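PDB 4P9F: HTH-type transcriptional regulator mcbR from Escherichia coli UMEA 3718-1, which binds the mcbA promoter to repress McbA expression, so checking colanic acid overproduction and mucoidy, and matters for biofilm formation. Local coordinates for residues L6-L18 against L38-L52. Residues are numbered along the deposited sequence; the frame is centred on the assembly and turned at random.
Sequences LTLQVENDLKHQL and LGMSITPVREALLRL
Residues 6-18 and 42-52, each part of a longer helix, cross at -49° with segment axes 8.1 Å apart, closest where Thr7 lies over Pro44 and Glu11 over Ala48. The small Ala48 permits this approach: its CB sits 3.6 Å from the backbone O of Thr7. Thr7 is a knob in a hole formed by Pro44, Glu47, Ala48 and Arg51. With CG2 anti to the backbone N, its methyl is laid over the centre of the Arg51 guanidinium, 3.5 Å from CZ, while OG1 faces Glu47, and one water joins that hydroxyl to the Glu47 carboxylate. At the guanidinium edge, Arg51 NH1 donates in its own plane to Glu11 OE1, a nearly straight salt bridge of 3.0 Å that meets OE1 on its syn side but tilted out of the carboxylate plane, the two planes standing 69° apart. The other oxygen, Glu11 OE2, pairs with Lys15 NZ at 3.5 Å and accepts a water, so both carboxylate oxygens are engaged. Were Arg51 an alanine, Glu11 would probably lose its charged mate on the other helix and the Thr7 methyl its flat cover. Beside these polar contacts runs an apolar seam. Val10 CG2 meets the selenium of Met40 (selenomethionine) tip to tip at 3.5 Å, and farther along Leu52 splits its methyls, CD1 against Leu14 CB at 3.6 Å and CD2 against the Lys15 chain. Segment 42-52 thus packs its Pro44, Ala48, Arg51 and Leu52 face on the first helix of the GntR-family winged helix-turn-helix domain, whose DNA-binding motif spans residues 31-50.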
ATOM      1  N   LEU A   6      12.007  10.122 -18.000  1.00 21.82           N
ATOM      2  CA  LEU A   6      10.809  10.403 -18.788  1.00 24.97           C
ATOM      3  C   LEU A   6       9.706   9.451 -18.333  1.00 24.21           C
ATOM      4  O   LEU A   6       8.527   9.801 -18.238  1.00 24.41           O
ATOM      5  CB  LEU A   6      11.104  10.234 -20.291  1.00 20.14           C
ATOM      6  CG  LEU A   6      11.946  11.357 -20.899  1.00 30.66           C
ATOM      7  CD1 LEU A   6      12.045  11.232 -22.446  1.00 24.48           C
ATOM      8  CD2 LEU A   6      11.475  12.750 -20.437  1.00 31.76           C
ATOM      9  N   THR A   7      10.086   8.208 -18.101  1.00 20.87           N
ATOM     10  CA  THR A   7       9.105   7.233 -17.652  1.00 21.29           C
ATOM     11  C   THR A   7       8.474   7.624 -16.304  1.00 18.61           C
ATOM     12  O   THR A   7       7.266   7.558 -16.144  1.00 20.01           O
ATOM     13  CB  THR A   7       9.759   5.863 -17.499  1.00 27.93           C
ATOM     14  OG1 THR A   7      10.429   5.538 -18.717  1.00 25.02           O
ATOM     15  CG2 THR A   7       8.700   4.767 -17.133  1.00 25.26           C
ATOM     16  N   LEU A   8       9.300   8.081 -15.366  1.00 19.38           N
ATOM     17  CA  LEU A   8       8.798   8.473 -14.042  1.00 20.90           C
ATOM     18  C   LEU A   8       7.881   9.686 -14.158  1.00 23.04           C
ATOM     19  O   LEU A   8       6.875   9.772 -13.464  1.00 24.42           O
ATOM     20  CB  LEU A   8       9.952   8.798 -13.085  1.00 20.66           C
ATOM     21  CG  LEU A   8       9.571   9.283 -11.665  1.00 28.42           C
ATOM     22  CD1 LEU A   8       8.670   8.241 -10.970  1.00 28.47           C
ATOM     23  CD2 LEU A   8      10.838   9.559 -10.835  1.00 28.80           C
ATOM     24  N   GLN A   9       8.222  10.599 -15.071  1.00 23.57           N
ATOM     25  CA  GLN A   9       7.463  11.825 -15.229  1.00 24.04           C
ATOM     26  C   GLN A   9       6.069  11.520 -15.759  1.00 26.03           C
ATOM     27  O   GLN A   9       5.064  12.040 -15.265  1.00 23.10           O
ATOM     28  CB  GLN A   9       8.195  12.774 -16.186  1.00 32.79           C
ATOM     29  CG  GLN A   9       7.591  14.133 -16.246  1.00 51.29           C
ATOM     30  CD  GLN A   9       7.569  14.778 -14.876  1.00 67.21           C
ATOM     31  OE1 GLN A   9       6.506  15.128 -14.356  1.00 71.48           O
ATOM     32  NE2 GLN A   9       8.748  14.913 -14.271  1.00 65.37           N
ATOM     33  N   VAL A  10       5.996  10.653 -16.752  1.00 19.41           N
ATOM     34  CA  VAL A  10       4.685  10.229 -17.246  1.00 24.55           C
ATOM     35  C   VAL A  10       3.904   9.471 -16.162  1.00 24.57           C
ATOM     36  O   VAL A  10       2.715   9.668 -15.990  1.00 22.69           O
ATOM     37  CB  VAL A  10       4.811   9.329 -18.502  1.00 23.43           C
ATOM     38  CG1 VAL A  10       3.428   8.857 -18.956  1.00 17.91           C
ATOM     39  CG2 VAL A  10       5.540  10.087 -19.651  1.00 23.39           C
ATOM     40  N   GLU A  11       4.592   8.588 -15.437  1.00 25.11           N
ATOM     41  CA  GLU A  11       3.935   7.817 -14.401  1.00 24.66           C
ATOM     42  C   GLU A  11       3.330   8.700 -13.296  1.00 23.75           C
ATOM     43  O   GLU A  11       2.182   8.505 -12.892  1.00 24.56           O
ATOM     44  CB  GLU A  11       4.911   6.847 -13.751  1.00 22.71           C
ATOM     45  CG  GLU A  11       4.197   5.960 -12.740  1.00 29.14           C
ATOM     46  CD  GLU A  11       5.145   5.122 -11.921  1.00 38.24           C
ATOM     47  OE1 GLU A  11       6.378   5.355 -12.002  1.00 32.57           O
ATOM     48  OE2 GLU A  11       4.647   4.217 -11.217  1.00 34.84           O
ATOM     49  N   ASN A  12       4.116   9.659 -12.809  1.00 20.94           N
ATOM     50  CA  ASN A  12       3.631  10.583 -11.781  1.00 22.43           C
ATOM     51  C   ASN A  12       2.487  11.440 -12.279  1.00 28.49           C
ATOM     52  O   ASN A  12       1.534  11.697 -11.538  1.00 25.73           O
ATOM     53  CB  ASN A  12       4.769  11.461 -11.269  1.00 26.05           C
ATOM     54  CG  ASN A  12       5.724  10.691 -10.388  1.00 35.14           C
ATOM     55  OD1 ASN A  12       5.353   9.669  -9.792  1.00 34.10           O
ATOM     56  ND2 ASN A  12       6.946  11.181 -10.272  1.00 33.68           N
ATOM     57  N   ASP A  13       2.558  11.875 -13.535  1.00 22.50           N
ATOM     58  CA  ASP A  13       1.453  12.662 -14.086  1.00 28.16           C
ATOM     59  C   ASP A  13       0.164  11.832 -14.211  1.00 25.83           C
ATOM     60  O   ASP A  13      -0.931  12.310 -13.906  1.00 28.62           O
ATOM     61  CB  ASP A  13       1.855  13.274 -15.423  1.00 30.06           C
ATOM     62  CG  ASP A  13       2.882  14.410 -15.247  1.00 50.48           C
ATOM     63  OD1 ASP A  13       2.987  14.943 -14.115  1.00 48.00           O
ATOM     64  OD2 ASP A  13       3.581  14.765 -16.225  1.00 55.27           O
ATOM     65  N   LEU A  14       0.289  10.586 -14.647  1.00 22.90           N
ATOM     66  CA  LEU A  14      -0.870   9.702 -14.689  1.00 21.54           C
ATOM     67  C   LEU A  14      -1.398   9.403 -13.271  1.00 21.60           C
ATOM     68  O   LEU A  14      -2.603   9.324 -13.065  1.00 20.30           O
ATOM     69  CB  LEU A  14      -0.533   8.388 -15.389  1.00 20.53           C
ATOM     70  CG  LEU A  14      -0.340   8.466 -16.906  1.00 26.13           C
ATOM     71  CD1 LEU A  14       0.266   7.179 -17.431  1.00 28.20           C
ATOM     72  CD2 LEU A  14      -1.670   8.788 -17.594  1.00 25.81           C
ATOM     73  N   LYS A  15      -0.506   9.201 -12.305  1.00 21.00           N
ATOM     74  CA  LYS A  15      -0.950   9.017 -10.910  1.00 22.46           C
ATOM     75  C   LYS A  15      -1.740  10.234 -10.442  1.00 27.13           C
ATOM     76  O   LYS A  15      -2.792  10.110  -9.805  1.00 23.79           O
ATOM     77  CB  LYS A  15       0.238   8.778  -9.991  1.00 21.56           C
ATOM     78  CG  LYS A  15       0.871   7.382 -10.110  1.00 22.00           C
ATOM     79  CD  LYS A  15       2.057   7.239  -9.116  1.00 32.29           C
ATOM     80  CE  LYS A  15       2.656   5.817  -9.127  1.00 29.75           C
ATOM     81  NZ  LYS A  15       3.819   5.647  -8.161  1.00 32.05           N
ATOM     82  N   HIS A  16      -1.233  11.414 -10.787  1.00 24.02           N
ATOM     83  CA  HIS A  16      -1.878  12.664 -10.407  1.00 25.83           C
ATOM     84  C   HIS A  16      -3.261  12.777 -11.050  1.00 21.08           C
ATOM     85  O   HIS A  16      -4.243  13.043 -10.365  1.00 24.57           O
ATOM     86  CB  HIS A  16      -0.990  13.861 -10.789  1.00 31.10           C
ATOM     87  CG  HIS A  16      -1.532  15.181 -10.329  1.00 37.87           C
ATOM     88  ND1 HIS A  16      -2.303  15.988 -11.134  1.00 42.78           N
ATOM     89  CD2 HIS A  16      -1.495  15.790  -9.118  1.00 39.36           C
ATOM     90  CE1 HIS A  16      -2.671  17.067 -10.461  1.00 34.68           C
ATOM     91  NE2 HIS A  16      -2.196  16.967  -9.233  1.00 38.64           N
ATOM     92  N   GLN A  17      -3.335  12.524 -12.357  1.00 17.64           N
ATOM     93  CA  GLN A  17      -4.597  12.553 -13.097  1.00 20.36           C
ATOM     94  C   GLN A  17      -5.616  11.567 -12.516  1.00 26.68           C
ATOM     95  O   GLN A  17      -6.774  11.913 -12.319  1.00 29.14           O
ATOM     96  CB  GLN A  17      -4.358  12.192 -14.571  1.00 24.10           C
ATOM     97  CG  GLN A  17      -3.513  13.187 -15.333  1.00 31.01           C
ATOM     98  CD  GLN A  17      -4.153  14.554 -15.387  1.00 44.63           C
ATOM     99  OE1 GLN A  17      -3.576  15.540 -14.932  1.00 55.52           O
ATOM    100  NE2 GLN A  17      -5.347  14.623 -15.959  1.00 40.58           N
ATOM    101  N   LEU A  18      -5.162  10.348 -12.217  1.00 28.23           N
ATOM    102  CA  LEU A  18      -6.030   9.333 -11.612  1.00 27.65           C
ATOM    103  C   LEU A  18      -6.517   9.808 -10.251  1.00 23.24           C
ATOM    104  O   LEU A  18      -7.713   9.800  -9.997  1.00 27.00           O
ATOM    105  CB  LEU A  18      -5.307   7.988 -11.490  1.00 23.84           C
ATOM    106  CG  LEU A  18      -5.131   7.195 -12.792  1.00 28.74           C
ATOM    107  CD1 LEU A  18      -4.118   6.075 -12.592  1.00 23.61           C
ATOM    108  CD2 LEU A  18      -6.477   6.607 -13.288  1.00 25.64           C
ATOM    109  N   LEU A  38       2.150  13.850 -25.637  1.00 28.09           N
ATOM    110  CA  LEU A  38       3.290  14.244 -24.807  1.00 25.63           C
ATOM    111  C   LEU A  38       4.543  14.522 -25.625  1.00 29.98           C
ATOM    112  O   LEU A  38       5.586  14.902 -25.072  1.00 32.11           O
ATOM    113  CB  LEU A  38       3.594  13.157 -23.767  1.00 31.31           C
ATOM    114  CG  LEU A  38       2.440  12.854 -22.803  1.00 30.58           C
ATOM    115  CD1 LEU A  38       2.818  11.807 -21.787  1.00 34.66           C
ATOM    116  CD2 LEU A  38       1.963  14.136 -22.127  1.00 30.86           C
ATOM    117  N   GLY A  39       4.448  14.324 -26.939  1.00 25.21           N
ATOM    118  CA  GLY A  39       5.589  14.524 -27.826  1.00 24.32           C
ATOM    119  C   GLY A  39       6.741  13.587 -27.499  1.00 28.50           C
ATOM    120  O   GLY A  39       7.905  13.966 -27.632  1.00 29.78           O
HETATM  121  N   MSE A  40       6.409  12.364 -27.080  1.00 23.72           N
HETATM  122  CA  MSE A  40       7.408  11.381 -26.657  1.00 25.24           C
HETATM  123  C   MSE A  40       7.398  10.119 -27.483  1.00 29.17           C
HETATM  124  O   MSE A  40       6.422   9.817 -28.157  1.00 25.73           O
HETATM  125  CB  MSE A  40       7.191  10.956 -25.203  1.00 26.61           C
HETATM  126  CG  MSE A  40       7.527  12.006 -24.192  1.00 37.19           C
HETATM  127 SE   MSE A  40       7.256  11.291 -22.395  0.81 35.09          SE
HETATM  128  CE  MSE A  40       7.561  12.969 -21.458  1.00 29.66           C
ATOM    129  N   SER A  41       8.480   9.354 -27.365  1.00 35.03           N
ATOM    130  CA  SER A  41       8.510   7.970 -27.821  1.00 34.50           C
ATOM    131  C   SER A  41       7.495   7.131 -27.061  1.00 30.84           C
ATOM    132  O   SER A  41       7.138   7.439 -25.923  1.00 22.31           O
ATOM    133  CB  SER A  41       9.905   7.366 -27.654  1.00 29.95           C
ATOM    134  OG  SER A  41      10.839   8.164 -28.344  1.00 45.04           O
ATOM    135  N   ILE A  42       7.007   6.091 -27.719  1.00 26.63           N
ATOM    136  CA  ILE A  42       6.130   5.099 -27.095  1.00 29.82           C
ATOM    137  C   ILE A  42       6.724   4.462 -25.840  1.00 25.97           C
ATOM    138  O   ILE A  42       6.012   4.159 -24.870  1.00 23.93           O
ATOM    139  CB  ILE A  42       5.834   3.945 -28.103  1.00 41.49           C
ATOM    140  CG1 ILE A  42       4.989   4.445 -29.257  1.00 45.09           C
ATOM    141  CG2 ILE A  42       5.062   2.833 -27.443  1.00 44.43           C
ATOM    142  CD1 ILE A  42       3.693   5.005 -28.814  1.00 37.36           C
ATOM    143  N   THR A  43       8.035   4.239 -25.874  1.00 21.58           N
ATOM    144  CA  THR A  43       8.701   3.464 -24.822  1.00 28.72           C
ATOM    145  C   THR A  43       8.492   3.964 -23.379  1.00 27.17           C
ATOM    146  O   THR A  43       8.021   3.196 -22.548  1.00 28.13           O
ATOM    147  CB  THR A  43      10.208   3.357 -25.101  1.00 31.74           C
ATOM    148  OG1 THR A  43      10.394   2.730 -26.375  1.00 34.72           O
ATOM    149  CG2 THR A  43      10.885   2.542 -24.015  1.00 35.55           C
ATOM    150  N   PRO A  44       8.794   5.248 -23.083  1.00 22.73           N
ATOM    151  CA  PRO A  44       8.553   5.614 -21.672  1.00 25.44           C
ATOM    152  C   PRO A  44       7.063   5.695 -21.310  1.00 25.33           C
ATOM    153  O   PRO A  44       6.705   5.460 -20.163  1.00 23.75           O
ATOM    154  CB  PRO A  44       9.199   7.003 -21.541  1.00 24.00           C
ATOM    155  CG  PRO A  44       9.169   7.582 -22.949  1.00 25.47           C
ATOM    156  CD  PRO A  44       9.367   6.364 -23.870  1.00 24.77           C
ATOM    157  N   VAL A  45       6.217   5.984 -22.289  1.00 27.11           N
ATOM    158  CA  VAL A  45       4.768   6.070 -22.055  1.00 21.70           C
ATOM    159  C   VAL A  45       4.203   4.688 -21.755  1.00 24.20           C
ATOM    160  O   VAL A  45       3.511   4.498 -20.749  1.00 21.67           O
ATOM    161  CB  VAL A  45       4.056   6.700 -23.264  1.00 19.13           C
ATOM    162  CG1 VAL A  45       2.539   6.732 -23.033  1.00 21.13           C
ATOM    163  CG2 VAL A  45       4.611   8.123 -23.468  1.00 18.84           C
ATOM    164  N   ARG A  46       4.536   3.709 -22.605  1.00 19.62           N
ATOM    165  CA  ARG A  46       4.110   2.331 -22.346  1.00 23.55           C
ATOM    166  C   ARG A  46       4.622   1.806 -20.994  1.00 25.26           C
ATOM    167  O   ARG A  46       3.873   1.155 -20.256  1.00 19.82           O
ATOM    168  CB  ARG A  46       4.582   1.398 -23.467  1.00 25.17           C
ATOM    169  CG  ARG A  46       4.057  -0.043 -23.299  1.00 34.33           C
ATOM    170  CD  ARG A  46       4.694  -1.029 -24.290  1.00 47.88           C
ATOM    171  NE  ARG A  46       6.128  -1.150 -24.052  1.00 58.47           N
ATOM    172  CZ  ARG A  46       7.069  -0.675 -24.866  1.00 66.10           C
ATOM    173  NH1 ARG A  46       6.732  -0.079 -26.004  1.00 64.61           N
ATOM    174  NH2 ARG A  46       8.349  -0.816 -24.551  1.00 70.30           N
ATOM    175  N   GLU A  47       5.880   2.097 -20.650  1.00 29.01           N
ATOM    176  CA  GLU A  47       6.411   1.619 -19.372  1.00 28.10           C
ATOM    177  C   GLU A  47       5.680   2.219 -18.173  1.00 22.97           C
ATOM    178  O   GLU A  47       5.445   1.535 -17.162  1.00 24.44           O
ATOM    179  CB  GLU A  47       7.913   1.918 -19.226  1.00 27.38           C
ATOM    180  CG  GLU A  47       8.798   1.139 -20.168  1.00 38.30           C
ATOM    181  CD  GLU A  47      10.283   1.436 -19.960  1.00 59.62           C
ATOM    182  OE1 GLU A  47      10.622   2.411 -19.251  1.00 63.31           O
ATOM    183  OE2 GLU A  47      11.115   0.693 -20.518  1.00 65.11           O
ATOM    184  N   ALA A  48       5.345   3.497 -18.270  1.00 21.37           N
ATOM    185  CA  ALA A  48       4.646   4.180 -17.182  1.00 22.16           C
ATOM    186  C   ALA A  48       3.279   3.543 -16.973  1.00 25.81           C
ATOM    187  O   ALA A  48       2.879   3.258 -15.844  1.00 27.58           O
ATOM    188  CB  ALA A  48       4.508   5.684 -17.488  1.00 19.00           C
ATOM    189  N   LEU A  49       2.584   3.278 -18.075  1.00 23.78           N
ATOM    190  CA  LEU A  49       1.279   2.639 -18.001  1.00 21.86           C
ATOM    191  C   LEU A  49       1.386   1.233 -17.388  1.00 22.12           C
ATOM    192  O   LEU A  49       0.561   0.856 -16.560  1.00 25.71           O
ATOM    193  CB  LEU A  49       0.649   2.591 -19.398  1.00 22.38           C
ATOM    194  CG  LEU A  49       0.251   3.953 -19.976  1.00 23.02           C
ATOM    195  CD1 LEU A  49       0.131   3.880 -21.507  1.00 19.16           C
ATOM    196  CD2 LEU A  49      -1.083   4.404 -19.389  1.00 19.83           C
ATOM    197  N   LEU A  50       2.413   0.479 -17.778  1.00 23.63           N
ATOM    198  CA  LEU A  50       2.631  -0.878 -17.257  1.00 23.67           C
ATOM    199  C   LEU A  50       3.001  -0.856 -15.787  1.00 26.96           C
ATOM    200  O   LEU A  50       2.640  -1.775 -15.051  1.00 21.24           O
ATOM    201  CB  LEU A  50       3.699  -1.613 -18.070  1.00 29.84           C
ATOM    202  CG  LEU A  50       3.195  -2.031 -19.453  1.00 28.60           C
ATOM    203  CD1 LEU A  50       4.321  -2.582 -20.326  1.00 28.64           C
ATOM    204  CD2 LEU A  50       2.073  -3.055 -19.293  1.00 29.43           C
ATOM    205  N   ARG A  51       3.703   0.194 -15.354  1.00 22.06           N
ATOM    206  CA  ARG A  51       3.984   0.360 -13.925  1.00 24.84           C
ATOM    207  C   ARG A  51       2.675   0.488 -13.137  1.00 25.84           C
ATOM    208  O   ARG A  51       2.545  -0.051 -12.041  1.00 23.56           O
ATOM    209  CB  ARG A  51       4.837   1.611 -13.692  1.00 24.72           C
ATOM    210  CG  ARG A  51       6.308   1.486 -14.106  1.00 24.78           C
ATOM    211  CD  ARG A  51       7.066   2.782 -13.762  1.00 28.33           C
ATOM    212  NE  ARG A  51       8.475   2.687 -14.146  1.00 27.57           N
ATOM    213  CZ  ARG A  51       9.387   3.609 -13.877  1.00 30.20           C
ATOM    214  NH1 ARG A  51       9.031   4.723 -13.236  1.00 25.15           N
ATOM    215  NH2 ARG A  51      10.643   3.408 -14.251  1.00 26.29           N
ATOM    216  N   LEU A  52       1.704   1.199 -13.704  1.00 21.06           N
ATOM    217  CA  LEU A  52       0.412   1.358 -13.059  1.00 24.74           C
ATOM    218  C   LEU A  52      -0.392   0.050 -13.091  1.00 26.93           C
ATOM    219  O   LEU A  52      -1.075  -0.297 -12.118  1.00 27.24           O
ATOM    220  CB  LEU A  52      -0.349   2.508 -13.718  1.00 25.59           C
ATOM    221  CG  LEU A  52       0.278   3.882 -13.435  1.00 31.12           C
ATOM    222  CD1 LEU A  52      -0.301   4.961 -14.338  1.00 27.17           C
ATOM    223  CD2 LEU A  52       0.051   4.266 -11.975  1.00 34.13           C
TER
HETATM  224  O   HOH W   1      12.301   3.523 -17.816  1.00 42.84           O
HETATM  225  O   HOH W   2       2.908   2.486 -10.456  1.00 37.70           O